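Local coordinates for protein acetylglutamate kinase (PDB 3L86) that probably catalyses the ATP-dependent phosphorylation of N-acetyl-L-glutamate, the second step of the route from glutamate to N-acetylornithine in arginine biosynthesis, at residues I160-I165 against V202-D207; G53-Q58 against E121-A126; Y151-D156 against D187-N192. All blocks are in the same frame, centred on the assembly; numbering follows the deposited sequence.

How the contacts relate
All three contacts fall within the amino acid kinase fold, but they lie well apart. The centres of contact 1 and contact 2 are about 24 Å apart, those of contact 1 and contact 3 about 21 Å, and those of contact 2 and contact 3 about 31 Å. Contact 2 comes first along the chain and closes before the others open, packing helix 53-64 against the end of helix 101-125. Contacts 3 and 1 then alternate. Strand 155-160 runs from contact 3 into helix 162-170 of contact 1, and strand 188-190 likewise leads into helix 193-203, whose C-terminal end is in contact 1. Contact 3 holds Asn190, Ile191 and Asn192 of the acetylglutamate pocket, while contact 1 joins the far ends of the elements leaving it.

Contact 1. Residues I160-I165 against V202-D207; sequences INKRVI and VALAAD
Ala203, Leu204 and Lys162 carry most of this contact, which joins two corners of the alpha/beta amino acid kinase fold: the turn from strand 155-160 into helix 162-170, and the C-terminal end of helix 193-203. Ala203 is the central piece. Its methyl sits over the beta carbon of Ile160, with Ala203 CB 3.9 Å from Ile160 CB, and the CG2 branch of Ile160 flanks the same methyl. The rest of the Ile160 side chain runs back along the helix, where Leu196 and Ala199 receive it.

Leu204 comes next, beside the Schellman motif that ends the helix. Ala205 takes a positive phi of 46° there, and Ala205 N bonds back to Val202 O at 3.0 Å. Leu204 reaches across with both methyls: Leu204 CD1 meets Ile165 CG2 at 4.2 Å, while CD2 lies more loosely beside Lys162 CG. Leu204 and Ile165 both also pack on Val70, so the apolar part of the contact continues onto strand 68-73 of the main sheet.

Lys162 lies on the solvent side with its aliphatic chain, and no hydrogen bond crosses between the segments. The bend at its third torsion (chi3 56°) turns CE back beside the oxygen that CD already touches: Lys162 CD and Lys162 CE each lie 3.7 Å from Ala203 O.

Contact 2. Residues G53-Q58 against E121-A126; sequences GDFLSQ and EKLRQA
Leu56 meets the end of the other helix, and the residue just past it, at two levels. Near its root, Leu56 CB lies 4.1 Å from Ala126 CB, methylene against methyl. Further out, the CD2 branch of Leu56 reaches Leu123 CD2 at 4.1 Å and passes at the same distance from the carbonyl oxygen, Lys122 O. CG of Leu56 stands beside the backbone N (chi1 -62°), and from there the CD2 methyl extends to both of these partners.

The inner side is the more closely packed. Leu123 CD2 has a second neighbour there in the ring of Phe55, whose CE2 lies 4.4 Å away; the methyl approaches that ring at a slant. Within its own helix Leu56 CD2 sits at the edge of the same ring, in its plane, so the two leucine methyls and the aromatic form one small apolar cluster. Phe55 continues it toward Leu270 and Leu123 toward Val128.

In the fold this is helix-helix packing between helix 53-64 and the C-terminal end of the long helix 101-125. The short segments cross at -67° with their axes 10.3 Å apart at closest approach, a steep crossing, with the touching confined to Leu56 and its immediate neighbours.

Toward solvent the contact thins out. Ala126 is already partly exposed. Lys122 starts toward the other helix, its CB nearest to Leu56 CD2, but the rest of the chain turns off, its amino end leading away.

Contact 3. Residues Y151-D156 against D187-N192; sequences YGYVGD and DMLNIN. With NLG (N-acetyl-L-glutamate), chain C.
Tyr153 and Leu189 set their side chains at about a right angle, with Tyr153 CD2 3.9 Å from Leu189 CD2. The same ring edge turns in plane toward the carbonyl Met188 O. The backbones join at a single bridge, Val154 with Asn190, bonded in the parallel pattern: Asn190 N gives a nearly straight bond to Tyr153 O (2.9 Å, 170°), and Gly155 N reaches Asn190 O from above its carbonyl plane.

Gly155 has no side chain, and two methyls close over it: Leu189 CD1 lies 3.8 Å from Gly155 CA, and Ile191 CD1 3.8 Å from Gly155 C. A water links Gly155 O to Asn192 N.

CG of Asn190 lies opposite the backbone N (chi1 173°), carrying the amide to the acetylglutamate. There ND2 of Asn190 donates to O7 of the ligand at 3.3 Å and also bonds to Thr99 OG1, which helps fix the amide's rotation. Arg97, Gly75, Gly76 and Ala193 bind the same substrate.

Around this site, helix 101-125 packs on Tyr153 and Asn190 through Met104, strand 141-145 lies against Leu189 and Ile191, and strand 188-190 pairs antiparallel with strand 174-182 of the main sheet.

Contact 1. Residues I160-I165 against V202-D207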
loop_
_atom_site.group_PDB
_atom_site.type_symbol
_atom_site.label_atom_id
_atom_site.label_comp_id
_atom_site.label_asym_id
_atom_site.label_seq_id
_atom_site.Cartn_x
_atom_site.Cartn_y
_atom_site.Cartn_z
ATOM N N ILE A 160 -14.337 1.898 -2.234
ATOM C CA ILE A 160 -13.754 3.022 -1.499
ATOM C C ILE A 160 -14.751 4.232 -1.418
ATOM O O ILE A 160 -15.175 4.752 -2.456
ATOM C CB ILE A 160 -12.432 3.450 -2.125
ATOM C CG1 ILE A 160 -11.393 2.284 -2.125
ATOM C CG2 ILE A 160 -11.826 4.594 -1.312
ATOM C CD1 ILE A 160 -10.938 1.937 -0.672
ATOM N N ASN A 161 -15.143 4.638 -0.207
ATOM C CA ASN A 161 -15.971 5.866 -0.005
ATOM C C ASN A 161 -15.090 7.132 -0.071
ATOM O O ASN A 161 -14.351 7.428 0.869
ATOM C CB ASN A 161 -16.756 5.797 1.329
ATOM C CG ASN A 161 -17.777 6.928 1.474
ATOM O OD1 ASN A 161 -17.592 7.990 0.930
ATOM N ND2 ASN A 161 -18.898 6.656 2.136
ATOM N N LYS A 162 -15.095 7.783 -1.244
ATOM C CA LYS A 162 -14.260 8.972 -1.571
ATOM C C LYS A 162 -14.557 10.185 -0.672
ATOM O O LYS A 162 -13.635 10.908 -0.251
ATOM C CB LYS A 162 -14.484 9.364 -3.053
ATOM C CG LYS A 162 -14.167 8.278 -4.086
ATOM C CD LYS A 162 -14.928 8.476 -5.428
ATOM C CE LYS A 162 -14.649 9.849 -6.000
ATOM N NZ LYS A 162 -15.427 10.094 -7.236
ATOM N N ARG A 163 -15.841 10.372 -0.326
ATOM C CA ARG A 163 -16.302 11.556 0.427
ATOM C C ARG A 163 -15.529 11.820 1.729
ATOM O O ARG A 163 -15.170 12.976 2.046
ATOM C CB ARG A 163 -17.836 11.497 0.683
ATOM N N VAL A 164 -15.206 10.777 2.478
ATOM C CA VAL A 164 -14.421 11.021 3.695
ATOM C C VAL A 164 -12.894 11.176 3.530
ATOM O O VAL A 164 -12.234 11.776 4.377
ATOM C CB VAL A 164 -14.728 9.992 4.741
ATOM C CG1 VAL A 164 -15.132 8.652 4.053
ATOM C CG2 VAL A 164 -13.554 9.892 5.755
ATOM N N ILE A 165 -12.323 10.641 2.454
ATOM C CA ILE A 165 -10.933 11.002 2.086
ATOM C C ILE A 165 -10.939 12.485 1.601
ATOM O O ILE A 165 -10.038 13.246 1.888
ATOM C CB ILE A 165 -10.358 10.038 0.953
ATOM C CG1 ILE A 165 -10.106 8.627 1.510
ATOM C CG2 ILE A 165 -9.071 10.616 0.312
ATOM C CD1 ILE A 165 -10.017 7.555 0.434
ATOM N N VAL A 202 -7.209 4.183 -8.103
ATOM C CA VAL A 202 -8.266 4.107 -9.116
ATOM C C VAL A 202 -9.513 4.918 -8.694
ATOM O O VAL A 202 -10.007 5.746 -9.475
ATOM C CB VAL A 202 -8.610 2.640 -9.513
ATOM C CG1 VAL A 202 -9.804 2.636 -10.531
ATOM C CG2 VAL A 202 -7.369 1.956 -10.028
ATOM N N ALA A 203 -9.995 4.724 -7.453
ATOM C CA ALA A 203 -11.144 5.531 -6.955
ATOM C C ALA A 203 -10.945 7.055 -7.067
ATOM O O ALA A 203 -11.893 7.784 -7.334
ATOM C CB ALA A 203 -11.504 5.175 -5.458
ATOM N N LEU A 204 -9.747 7.552 -6.748
ATOM C CA LEU A 204 -9.462 8.994 -6.897
ATOM C C LEU A 204 -9.066 9.478 -8.307
ATOM O O LEU A 204 -8.859 10.671 -8.516
ATOM C CB LEU A 204 -8.368 9.407 -5.913
ATOM C CG LEU A 204 -8.728 9.123 -4.436
ATOM C CD1 LEU A 204 -7.598 9.484 -3.505
ATOM C CD2 LEU A 204 -10.016 9.909 -4.080
ATOM N N ALA A 205 -8.973 8.564 -9.267
ATOM C CA ALA A 205 -8.384 8.889 -10.574
ATOM C C ALA A 205 -7.066 9.663 -10.361
ATOM O O ALA A 205 -6.906 10.790 -10.880
ATOM C CB ALA A 205 -9.353 9.710 -11.435
ATOM N N ALA A 206 -6.128 9.055 -9.622
ATOM C CA ALA A 206 -4.798 9.681 -9.362
ATOM C C ALA A 206 -3.923 9.886 -10.615
ATOM O O ALA A 206 -4.052 9.162 -11.575
ATOM C CB ALA A 206 -4.006 8.865 -8.287
ATOM N N ASP A 207 -3.055 10.915 -10.601
ATOM C CA ASP A 207 -2.068 11.095 -11.659
ATOM C C ASP A 207 -1.058 9.980 -11.640
ATOM O O ASP A 207 -0.610 9.551 -12.704
ATOM C CB ASP A 207 -1.288 12.426 -11.488
ATOM C CG ASP A 207 -2.186 13.645 -11.592
ATOM O OD1 ASP A 207 -1.936 14.668 -10.932
ATOM O OD2 ASP A 207 -3.186 13.590 -12.324
#

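Contact 2. Residues G53-Q58 against E121-A126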
loop_
_atom_site.group_PDB
_atom_site.type_symbol
_atom_site.label_atom_id
_atom_site.label_comp_id
_atom_site.label_asym_id
_atom_site.label_seq_id
_atom_site.Cartn_x
_atom_site.Cartn_y
_atom_site.Cartn_z
ATOM N N GLY A 53 15.717 12.031 4.913
ATOM C CA GLY A 53 15.539 13.502 4.788
ATOM C C GLY A 53 14.992 13.887 3.430
ATOM O O GLY A 53 14.114 14.737 3.335
ATOM N N ASP A 54 15.480 13.277 2.352
ATOM C CA ASP A 54 14.919 13.600 1.026
ATOM C C ASP A 54 13.406 13.328 0.995
ATOM O O ASP A 54 12.624 14.112 0.423
ATOM C CB ASP A 54 15.553 12.750 -0.105
ATOM C CG ASP A 54 16.970 13.153 -0.446
ATOM O OD1 ASP A 54 17.415 14.277 -0.057
ATOM O OD2 ASP A 54 17.637 12.321 -1.116
ATOM N N PHE A 55 13.003 12.176 1.545
ATOM C CA PHE A 55 11.575 11.730 1.523
ATOM C C PHE A 55 10.718 12.734 2.244
ATOM O O PHE A 55 9.768 13.257 1.688
ATOM C CB PHE A 55 11.394 10.310 2.160
ATOM C CG PHE A 55 9.948 9.882 2.320
ATOM C CD1 PHE A 55 9.312 9.114 1.348
ATOM C CD2 PHE A 55 9.231 10.238 3.452
ATOM C CE1 PHE A 55 7.994 8.703 1.493
ATOM C CE2 PHE A 55 7.886 9.862 3.583
ATOM C CZ PHE A 55 7.274 9.110 2.603
ATOM N N LEU A 56 11.045 12.975 3.518
ATOM C CA LEU A 56 10.297 13.929 4.330
ATOM C C LEU A 56 10.184 15.369 3.704
ATOM O O LEU A 56 9.110 15.975 3.717
ATOM C CB LEU A 56 10.964 14.010 5.733
ATOM C CG LEU A 56 10.970 12.693 6.550
ATOM C CD1 LEU A 56 11.854 12.797 7.860
ATOM C CD2 LEU A 56 9.512 12.248 6.865
ATOM N N SER A 57 11.284 15.943 3.217
ATOM C CA SER A 57 11.193 17.253 2.470
ATOM C C SER A 57 10.338 17.225 1.200
ATOM O O SER A 57 9.587 18.179 0.887
ATOM C CB SER A 57 12.591 17.755 2.075
ATOM O OG SER A 57 13.383 17.967 3.246
ATOM N N GLN A 58 10.451 16.146 0.433
ATOM C CA GLN A 58 9.683 16.025 -0.812
ATOM C C GLN A 58 8.191 15.999 -0.514
ATOM O O GLN A 58 7.404 16.687 -1.164
ATOM C CB GLN A 58 10.146 14.796 -1.674
ATOM C CG GLN A 58 9.390 14.652 -3.037
ATOM C CD GLN A 58 9.565 15.898 -3.946
ATOM O OE1 GLN A 58 8.728 16.803 -3.987
ATOM N NE2 GLN A 58 10.681 15.963 -4.602
ATOM N N GLU A 121 4.127 10.160 13.419
ATOM C CA GLU A 121 5.057 10.947 14.250
ATOM C C GLU A 121 6.261 11.507 13.408
ATOM O O GLU A 121 6.601 12.676 13.533
ATOM C CB GLU A 121 5.537 10.168 15.504
ATOM C CG GLU A 121 4.387 9.674 16.421
ATOM C CD GLU A 121 4.796 8.612 17.469
ATOM O OE1 GLU A 121 5.740 7.794 17.263
ATOM O OE2 GLU A 121 4.112 8.549 18.520
ATOM N N LYS A 122 6.910 10.697 12.579
ATOM C CA LYS A 122 8.026 11.208 11.736
ATOM C C LYS A 122 7.594 12.349 10.800
ATOM O O LYS A 122 8.343 13.367 10.626
ATOM C CB LYS A 122 8.676 10.089 10.901
ATOM C CG LYS A 122 9.404 8.991 11.678
ATOM C CD LYS A 122 10.766 9.501 12.133
ATOM C CE LYS A 122 11.585 8.392 12.768
ATOM N NZ LYS A 122 11.365 8.294 14.218
ATOM N N LEU A 123 6.416 12.200 10.168
ATOM C CA LEU A 123 5.858 13.247 9.288
ATOM C C LEU A 123 5.498 14.545 10.056
ATOM O O LEU A 123 5.876 15.685 9.631
ATOM C CB LEU A 123 4.629 12.717 8.519
ATOM C CG LEU A 123 4.896 11.689 7.393
ATOM C CD1 LEU A 123 3.626 10.895 6.929
ATOM C CD2 LEU A 123 5.517 12.415 6.194
ATOM N N ARG A 124 4.749 14.417 11.161
ATOM C CA ARG A 124 4.448 15.596 11.979
ATOM C C ARG A 124 5.700 16.301 12.500
ATOM O O ARG A 124 5.790 17.531 12.460
ATOM C CB ARG A 124 3.440 15.284 13.090
ATOM C CG ARG A 124 2.006 15.090 12.590
ATOM C CD ARG A 124 1.034 14.605 13.729
ATOM N NE ARG A 124 -0.365 14.652 13.295
ATOM C CZ ARG A 124 -1.409 14.339 14.058
ATOM N NH1 ARG A 124 -1.255 13.937 15.301
ATOM N NH2 ARG A 124 -2.624 14.411 13.580
ATOM N N GLN A 125 6.674 15.545 12.979
ATOM C CA GLN A 125 7.919 16.136 13.419
ATOM C C GLN A 125 8.601 16.888 12.282
ATOM O O GLN A 125 9.361 17.835 12.520
ATOM C CB GLN A 125 8.870 15.079 14.025
ATOM C CG GLN A 125 8.644 14.903 15.502
ATOM C CD GLN A 125 8.783 13.489 16.010
ATOM O OE1 GLN A 125 9.557 12.678 15.482
ATOM N NE2 GLN A 125 8.021 13.176 17.060
ATOM N N ALA A 126 8.328 16.500 11.043
ATOM C CA ALA A 126 8.942 17.221 9.945
ATOM C C ALA A 126 8.102 18.399 9.447
ATOM O O ALA A 126 8.457 18.993 8.440
ATOM C CB ALA A 126 9.309 16.261 8.782
#

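Contact 3. Residues Y151-D156 against D187-N192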
loop_
_atom_site.group_PDB
_atom_site.type_symbol
_atom_site.label_atom_id
_atom_site.label_comp_id
_atom_site.label_asym_id
_atom_site.label_seq_id
_atom_site.Cartn_x
_atom_site.Cartn_y
_atom_site.Cartn_z
ATOM N N TYR A 151 -7.674 -18.893 2.802
ATOM C CA TYR A 151 -6.926 -17.781 3.403
ATOM C C TYR A 151 -7.511 -17.303 4.721
ATOM O O TYR A 151 -6.839 -16.559 5.431
ATOM C CB TYR A 151 -6.877 -16.529 2.490
ATOM C CG TYR A 151 -6.295 -16.746 1.109
ATOM C CD1 TYR A 151 -4.920 -16.853 0.895
ATOM C CD2 TYR A 151 -7.127 -16.894 0.035
ATOM C CE1 TYR A 151 -4.404 -17.065 -0.437
ATOM C CE2 TYR A 151 -6.640 -17.109 -1.236
ATOM C CZ TYR A 151 -5.281 -17.196 -1.465
ATOM O OH TYR A 151 -4.863 -17.426 -2.784
ATOM N N GLY A 152 -8.747 -17.682 5.076
ATOM C CA GLY A 152 -9.281 -17.169 6.346
ATOM C C GLY A 152 -9.816 -15.730 6.222
ATOM O O GLY A 152 -10.589 -15.452 5.305
ATOM N N TYR A 153 -9.371 -14.826 7.117
ATOM C CA TYR A 153 -9.797 -13.412 7.191
ATOM C C TYR A 153 -9.025 -12.436 6.256
ATOM O O TYR A 153 -8.693 -11.317 6.657
ATOM C CB TYR A 153 -9.734 -12.916 8.659
ATOM C CG TYR A 153 -10.961 -13.362 9.444
ATOM C CD1 TYR A 153 -11.229 -14.723 9.679
ATOM C CD2 TYR A 153 -11.871 -12.423 9.928
ATOM C CE1 TYR A 153 -12.431 -15.116 10.402
ATOM C CE2 TYR A 153 -13.004 -12.796 10.636
ATOM C CZ TYR A 153 -13.291 -14.138 10.853
ATOM O OH TYR A 153 -14.461 -14.440 11.551
ATOM N N VAL A 154 -8.659 -12.900 5.071
ATOM C CA VAL A 154 -8.060 -12.056 4.016
ATOM C C VAL A 154 -9.142 -11.453 3.102
ATOM O O VAL A 154 -10.068 -12.154 2.667
ATOM C CB VAL A 154 -6.979 -12.838 3.233
ATOM C CG1 VAL A 154 -6.455 -12.054 2.018
ATOM C CG2 VAL A 154 -5.777 -13.125 4.203
ATOM N N GLY A 155 -9.103 -10.138 2.936
ATOM C CA GLY A 155 -10.092 -9.466 2.138
ATOM C C GLY A 155 -9.626 -8.996 0.785
ATOM O O GLY A 155 -8.417 -8.842 0.565
ATOM N N ASP A 156 -10.609 -8.752 -0.109
ATOM C CA ASP A 156 -10.406 -8.109 -1.420
ATOM C C ASP A 156 -11.251 -6.813 -1.335
ATOM O O ASP A 156 -12.410 -6.925 -0.984
ATOM C CB ASP A 156 -11.088 -9.033 -2.449
ATOM C CG ASP A 156 -10.681 -8.778 -3.908
ATOM O OD1 ASP A 156 -9.661 -8.102 -4.221
ATOM O OD2 ASP A 156 -11.432 -9.324 -4.770
ATOM N N ASP A 187 -17.093 -7.111 10.171
ATOM C CA ASP A 187 -15.861 -7.742 10.601
ATOM C C ASP A 187 -14.619 -7.126 9.914
ATOM O O ASP A 187 -14.618 -6.925 8.702
ATOM C CB ASP A 187 -15.971 -9.247 10.306
ATOM C CG ASP A 187 -17.118 -9.906 11.131
ATOM O OD1 ASP A 187 -17.881 -10.687 10.576
ATOM O OD2 ASP A 187 -17.266 -9.586 12.339
ATOM N N MET A 188 -13.570 -6.878 10.705
ATOM C CA MET A 188 -12.275 -6.426 10.207
ATOM C C MET A 188 -11.538 -7.510 9.408
ATOM O O MET A 188 -11.415 -8.616 9.898
ATOM C CB MET A 188 -11.388 -5.972 11.372
ATOM C CG MET A 188 -10.264 -5.011 10.878
ATOM S SD MET A 188 -8.959 -4.601 12.078
ATOM C CE MET A 188 -9.800 -3.432 13.088
ATOM N N LEU A 189 -10.998 -7.171 8.220
ATOM C CA LEU A 189 -10.246 -8.114 7.357
ATOM C C LEU A 189 -8.821 -7.619 7.023
ATOM O O LEU A 189 -8.613 -6.410 6.942
ATOM C CB LEU A 189 -10.991 -8.396 6.015
ATOM C CG LEU A 189 -12.473 -8.814 6.046
ATOM C CD1 LEU A 189 -13.012 -9.137 4.609
ATOM C CD2 LEU A 189 -12.694 -9.986 6.952
ATOM N N ASN A 190 -7.882 -8.545 6.792
ATOM C CA ASN A 190 -6.470 -8.250 6.453
ATOM C C ASN A 190 -6.390 -8.069 4.921
ATOM O O ASN A 190 -6.768 -9.000 4.183
ATOM C CB ASN A 190 -5.547 -9.401 6.974
ATOM C CG ASN A 190 -4.085 -9.271 6.522
ATOM O OD1 ASN A 190 -3.671 -8.222 6.031
ATOM N ND2 ASN A 190 -3.284 -10.346 6.718
ATOM N N ILE A 191 -5.966 -6.884 4.444
ATOM C CA ILE A 191 -5.887 -6.624 2.973
ATOM C C ILE A 191 -4.424 -6.470 2.548
ATOM O O ILE A 191 -3.720 -5.710 3.178
ATOM C CB ILE A 191 -6.549 -5.299 2.551
ATOM C CG1 ILE A 191 -7.879 -5.068 3.268
ATOM C CG2 ILE A 191 -6.661 -5.215 0.929
ATOM C CD1 ILE A 191 -9.039 -5.921 2.853
ATOM N N ASN A 192 -3.927 -7.235 1.573
ATOM C CA ASN A 192 -2.543 -7.009 1.049
ATOM C C ASN A 192 -2.391 -5.485 0.723
ATOM O O ASN A 192 -3.302 -4.921 0.102
ATOM C CB ASN A 192 -2.328 -7.820 -0.241
ATOM C CG ASN A 192 -1.064 -7.406 -0.984
ATOM O OD1 ASN A 192 -1.118 -6.667 -1.974
ATOM N ND2 ASN A 192 0.075 -7.871 -0.516
HETATM C CA NLG C . -0.901 -8.494 4.118
HETATM C C NLG C . -1.648 -9.562 3.554
HETATM O OXT NLG C . -1.173 -10.621 3.130
HETATM O O NLG C . -2.770 -9.714 3.239
HETATM C CB NLG C . -0.990 -7.103 4.771
HETATM C CG NLG C . 0.307 -6.241 5.065
HETATM C CD NLG C . 1.335 -5.770 3.952
HETATM O OE1 NLG C . 0.977 -5.842 2.812
HETATM O OE2 NLG C . 2.489 -5.369 4.179
HETATM C C7 NLG C . 0.758 -9.390 5.516
HETATM C C8 NLG C . 1.956 -9.448 5.654
HETATM O O7 NLG C . -0.092 -9.861 6.232
HETATM N N2 NLG C . 0.242 -8.790 4.513
HETATM O O HOH W 1 -5.617 -9.004 0.211
#